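Local coordinates for protein high choriolytic enzyme 1 (Oryzias latipes, PDB 3VTG) that cleaves proteins of the inner layer of the fish egg envelope as a zinc-dependent metalloprotease, freeing the embryo at hatching, at residues 95-98 / 99-103; 125-129 / 130-134. One frame throughout, in Å; residues are numbered along the deposited sequence.

Interaction 1: residues 95-98 / 99-103. With ZN (zinc ion), chain B.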
loop_
_atom_site.group_PDB
_atom_site.type_symbol
_atom_site.label_atom_id
_atom_site.label_comp_id
_atom_site.label_asym_id
_atom_site.label_seq_id
_atom_site.Cartn_x
_atom_site.Cartn_y
_atom_site.Cartn_z
ATOM N N GLY A 95 -6.937 8.357 -0.078
ATOM C CA GLY A 95 -5.718 7.885 -0.731
ATOM C C GLY A 95 -4.770 7.156 0.203
ATOM O O GLY A 95 -4.192 6.134 -0.166
ATOM N N ILE A 96 -4.607 7.683 1.415
ATOM C CA ILE A 96 -3.771 7.044 2.431
ATOM C C ILE A 96 -4.341 5.678 2.828
ATOM O O ILE A 96 -3.598 4.692 2.939
ATOM C CB ILE A 96 -3.589 7.958 3.666
ATOM C CG1 ILE A 96 -2.719 9.168 3.300
ATOM C CG2 ILE A 96 -2.974 7.192 4.833
ATOM C CD1 ILE A 96 -2.572 10.202 4.397
ATOM N N ILE A 97 -5.657 5.616 3.015
ATOM C CA ILE A 97 -6.310 4.355 3.367
ATOM C C ILE A 97 -6.131 3.327 2.244
ATOM O O ILE A 97 -5.799 2.172 2.509
ATOM C CB ILE A 97 -7.798 4.549 3.745
ATOM C CG1 ILE A 97 -7.926 5.473 4.964
ATOM C CG2 ILE A 97 -8.458 3.203 4.032
ATOM C CD1 ILE A 97 -9.265 6.174 5.081
ATOM N N GLN A 98 -6.305 3.761 0.997
ATOM C CA GLN A 98 -6.082 2.895 -0.165
ATOM C C GLN A 98 -4.645 2.366 -0.224
ATOM O O GLN A 98 -4.421 1.192 -0.521
ATOM C CB GLN A 98 -6.419 3.630 -1.459
ATOM C CG GLN A 98 -7.892 3.960 -1.635
ATOM C CD GLN A 98 -8.135 4.797 -2.874
ATOM O OE1 GLN A 98 -7.707 4.436 -3.973
ATOM N NE2 GLN A 98 -8.820 5.921 -2.707
ATOM N N HIS A 99 -3.687 3.247 0.062
ATOM C CA HIS A 99 -2.268 2.894 0.169
ATOM C C HIS A 99 -2.082 1.773 1.171
ATOM O O HIS A 99 -1.431 0.762 0.873
ATOM C CB HIS A 99 -1.479 4.152 0.541
ATOM C CG HIS A 99 -0.017 3.916 0.849
ATOM N ND1 HIS A 99 0.972 4.318 0.023
ATOM C CD2 HIS A 99 0.605 3.342 1.958
ATOM C CE1 HIS A 99 2.163 4.004 0.568
ATOM N NE2 HIS A 99 1.937 3.406 1.751
ATOM N N GLU A 100 -2.674 1.919 2.356
ATOM C CA GLU A 100 -2.561 0.891 3.398
ATOM C C GLU A 100 -3.216 -0.431 3.005
ATOM O O GLU A 100 -2.660 -1.506 3.259
ATOM C CB GLU A 100 -3.121 1.388 4.738
ATOM C CG GLU A 100 -2.393 2.590 5.330
ATOM C CD GLU A 100 -0.885 2.412 5.419
ATOM O OE1 GLU A 100 -0.401 1.265 5.551
ATOM O OE2 GLU A 100 -0.176 3.436 5.356
ATOM N N LEU A 101 -4.386 -0.351 2.379
ATOM C CA LEU A 101 -5.072 -1.545 1.898
ATOM C C LEU A 101 -4.240 -2.282 0.842
ATOM O O LEU A 101 -4.244 -3.512 0.788
ATOM C CB LEU A 101 -6.467 -1.195 1.373
ATOM C CG LEU A 101 -7.475 -0.714 2.426
ATOM C CD1 LEU A 101 -8.664 -0.052 1.747
ATOM C CD2 LEU A 101 -7.938 -1.842 3.342
ATOM N N ASN A 102 -3.511 -1.526 0.019
ATOM C CA ASN A 102 -2.575 -2.119 -0.938
ATOM C C ASN A 102 -1.427 -2.885 -0.275
ATOM O O ASN A 102 -1.018 -3.935 -0.781
ATOM C CB ASN A 102 -2.051 -1.077 -1.922
ATOM C CG ASN A 102 -2.914 -0.972 -3.159
ATOM O OD1 ASN A 102 -2.874 -1.846 -4.031
ATOM N ND2 ASN A 102 -3.710 0.093 -3.238
ATOM N N HIS A 103 -0.920 -2.379 0.852
ATOM C CA HIS A 103 0.045 -3.140 1.653
ATOM C C HIS A 103 -0.559 -4.453 2.079
ATOM O O HIS A 103 0.074 -5.505 1.947
ATOM C CB HIS A 103 0.484 -2.378 2.899
ATOM C CG HIS A 103 1.514 -1.297 2.653
ATOM N ND1 HIS A 103 2.606 -1.476 1.881
ATOM C CD2 HIS A 103 1.610 -0.008 3.169
ATOM C CE1 HIS A 103 3.346 -0.350 1.885
ATOM N NE2 HIS A 103 2.735 0.547 2.674
HETATM ZN ZN ZN B . 3.290 2.552 3.052
HETATM O O HOH W 1 2.365 2.550 4.969
HETATM O O HOH W 2 3.837 4.663 3.800
#

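Interaction 2: residues 125-129 / 130-134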
loop_
_atom_site.group_PDB
_atom_site.type_symbol
_atom_site.label_atom_id
_atom_site.label_comp_id
_atom_site.label_asym_id
_atom_site.label_seq_id
_atom_site.Cartn_x
_atom_site.Cartn_y
_atom_site.Cartn_z
ATOM N N GLU A 125 22.297 10.615 2.752
ATOM C CA GLU A 125 22.742 11.649 3.689
ATOM C C GLU A 125 21.626 12.626 4.093
ATOM O O GLU A 125 21.743 13.321 5.101
ATOM C CB GLU A 125 23.962 12.404 3.139
ATOM C CG GLU A 125 23.686 13.314 1.949
ATOM C CD GLU A 125 24.945 13.923 1.348
ATOM O OE1 GLU A 125 26.042 13.756 1.924
ATOM O OE2 GLU A 125 24.835 14.582 0.289
ATOM N N ASN A 126 20.546 12.659 3.311
ATOM C CA ASN A 126 19.408 13.546 3.577
ATOM C C ASN A 126 18.290 12.910 4.395
ATOM O O ASN A 126 17.297 13.570 4.707
ATOM C CB ASN A 126 18.814 14.066 2.265
ATOM C CG ASN A 126 19.726 15.035 1.549
ATOM O OD1 ASN A 126 20.703 15.524 2.114
ATOM N ND2 ASN A 126 19.401 15.326 0.296
ATOM N N ILE A 127 18.454 11.636 4.740
ATOM C CA ILE A 127 17.383 10.863 5.366
ATOM C C ILE A 127 17.600 10.702 6.867
ATOM O O ILE A 127 18.711 10.423 7.318
ATOM C CB ILE A 127 17.227 9.480 4.688
ATOM C CG1 ILE A 127 16.966 9.664 3.189
ATOM C CG2 ILE A 127 16.108 8.672 5.338
ATOM C CD1 ILE A 127 16.969 8.386 2.378
ATOM N N ILE A 128 16.530 10.894 7.637
ATOM C CA ILE A 128 16.547 10.624 9.070
ATOM C C ILE A 128 17.091 9.205 9.269
ATOM O O ILE A 128 16.504 8.248 8.758
ATOM C CB ILE A 128 15.132 10.766 9.678
ATOM C CG1 ILE A 128 14.642 12.217 9.556
ATOM C CG2 ILE A 128 15.122 10.312 11.134
ATOM C CD1 ILE A 128 13.156 12.402 9.798
ATOM N N PRO A 129 18.235 9.066 9.976
ATOM C CA PRO A 129 18.904 7.761 10.059
ATOM C C PRO A 129 18.000 6.603 10.488
ATOM O O PRO A 129 18.034 5.541 9.867
ATOM C CB PRO A 129 20.010 8.012 11.083
ATOM C CG PRO A 129 20.373 9.437 10.851
ATOM C CD PRO A 129 19.057 10.127 10.594
ATOM N N ALA A 130 17.182 6.819 11.517
ATOM C CA ALA A 130 16.268 5.789 12.012
ATOM C C ALA A 130 15.223 5.346 10.984
ATOM O O ALA A 130 14.600 4.297 11.144
ATOM C CB ALA A 130 15.584 6.264 13.286
ATOM N N SER A 131 15.040 6.147 9.936
ATOM C CA SER A 131 14.025 5.876 8.914
ATOM C C SER A 131 14.607 5.424 7.576
ATOM O O SER A 131 13.856 5.146 6.633
ATOM C CB SER A 131 13.143 7.106 8.705
ATOM O OG SER A 131 12.367 7.367 9.858
ATOM N N ALA A 132 15.932 5.339 7.495
ATOM C CA ALA A 132 16.618 4.977 6.253
ATOM C C ALA A 132 16.220 3.600 5.716
ATOM O O ALA A 132 16.187 3.392 4.502
ATOM C CB ALA A 132 18.128 5.081 6.423
ATOM N N TYR A 133 15.891 2.672 6.616
ATOM C CA TYR A 133 15.516 1.310 6.219
ATOM C C TYR A 133 14.316 1.274 5.267
ATOM O O TYR A 133 14.175 0.336 4.484
ATOM C CB TYR A 133 15.253 0.427 7.449
ATOM C CG TYR A 133 13.917 0.681 8.111
ATOM C CD1 TYR A 133 12.789 -0.070 7.766
ATOM C CD2 TYR A 133 13.773 1.682 9.073
ATOM C CE1 TYR A 133 11.561 0.167 8.360
ATOM C CE2 TYR A 133 12.548 1.927 9.673
ATOM C CZ TYR A 133 11.447 1.167 9.314
ATOM O OH TYR A 133 10.229 1.405 9.906
ATOM N N ASN A 134 13.462 2.296 5.340
ATOM C CA ASN A 134 12.289 2.415 4.466
ATOM C C ASN A 134 12.656 2.601 2.994
ATOM O O ASN A 134 11.795 2.523 2.117
ATOM C CB ASN A 134 11.410 3.584 4.913
ATOM C CG ASN A 134 10.781 3.359 6.273
ATOM O OD1 ASN A 134 9.953 2.466 6.452
ATOM N ND2 ASN A 134 11.163 4.183 7.238
HETATM O O HOH W 3 17.164 2.875 9.332
#

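Interaction 1: residues 95-98 / 99-103
Residues 95-103 are the middle of the zinc-binding helix 94-105: Gly-95, Ile-96, Ile-97 and Gln-98 each accept, through the carbonyl oxygen, the backbone N-H four residues on, starting with His-99 N to Gly-95 O at 2.9 Å. On the metal side of the helix, His-99 has CG trans to its backbone nitrogen (chi1 173°), which carries the ring off the helix, and NE2 binds zinc at 2.1 Å; Ile-152 O accepts a hydrogen bond from the ring's ND1. One turn on, His-103 brings its own NE2 to the metal at 2.1 Å, and Phe-107 O accepts a hydrogen bond from its ND1. These are the two histidines of HExxH, which the astacins extend to HExxHxxGxxH, with His-109 as the third protein ligand; two waters complete five-fold coordination. Glu-100, the predicted catalytic residue, lays CG 3.4 Å from Ile-96 O. Its chain then folds at chi2 (-51°), bringing OE2 within 2.7 Å of a zinc-bound water, which donates to it, while OE1 lies in the plane of the His-103 ring, at its edge. Away from the metal, Ile-97 and Leu-101 run side by side, CG2 against CD1 at 4.0 Å, toward helix 32-43 and strand 81-86. Gln-98 O is gripped twice by Asn-102, whose backbone N comes in at 2.9 Å and whose side-chain ND2 comes at 3.0 Å from the opposite face of the carbonyl, 52° out of its plane. An alanine in place of Asn-102 removes this second donor, which would probably leave Gln-98 O with the helical N-H alone from this residue and open a gap beside Met-185, which the amide side chain touches.

Interaction 2: residues 125-129 / 130-134
The Tyr-133 ring has Ala-130 O and a water at its edge, both in plane, and on one face Asn-134 ND2, 3.5 Å above the ring plane and offset toward the rim. All this sits on a run of overlapping beta turns that winds the chain from Ile-128 to Asn-134, in the long connection between strands 120-122 and 169-171. The first is a type I turn with Pro-129 and Ala-130 at its corners, closed by Ser-131 N donating to Ile-128 O at 2.8 Å. The next, one residue further, is also type I: Ala-132 N reaches Pro-129 O at 3.2 Å and, like Ser-131 N before it, from above the carbonyl plane, here 66° out of it. Ala-132 CB lies 3.5 Å from Pro-129 O. Pro-129 O is bonded again by the water at the tyrosine edge, which donates to it at 2.9 Å and accepts from Tyr-133 N at 3.0 Å, thereby bridging the residues at positions i and i+4 where a regular helix would bond directly.

On the inner side, Ile-127 is the buried member of the group. Its CG2 branch stands trans to the backbone nitrogen (CG1 at chi1 -57°) and comes against Ala-132 CA at 3.8 Å, so the residue before the turns packs on the one that ends the second. Phe-160 bonds through its backbone to Ile-128 and is touched by the Ser-131 side chain. The last turn is fastened at Ser-131 O, which accepts both the backbone N of Asn-134 and its side-chain ND2, the latter at 2.9 Å, the two donors arriving from the same face of the carbonyl.

How the interactions relate
Interaction 1 comes first along the chain, on helix 94-105 near the centre of the molecule, and interaction 2 follows on the surface, in the loop between strands 120-122 and 169-171. Their centres are about 22 Å apart and their nearest atoms about 8 Å, so they do not touch. Both belong to the one astacin catalytic domain, and the third zinc ligand, His-109, lies between them in sequence. The side chain of Ser-131 in interaction 2 stands about 10 Å from that of His-109 and about 12 Å from the zinc, well outside the metal's first shell, while residues 99-103 supply two of its ligands.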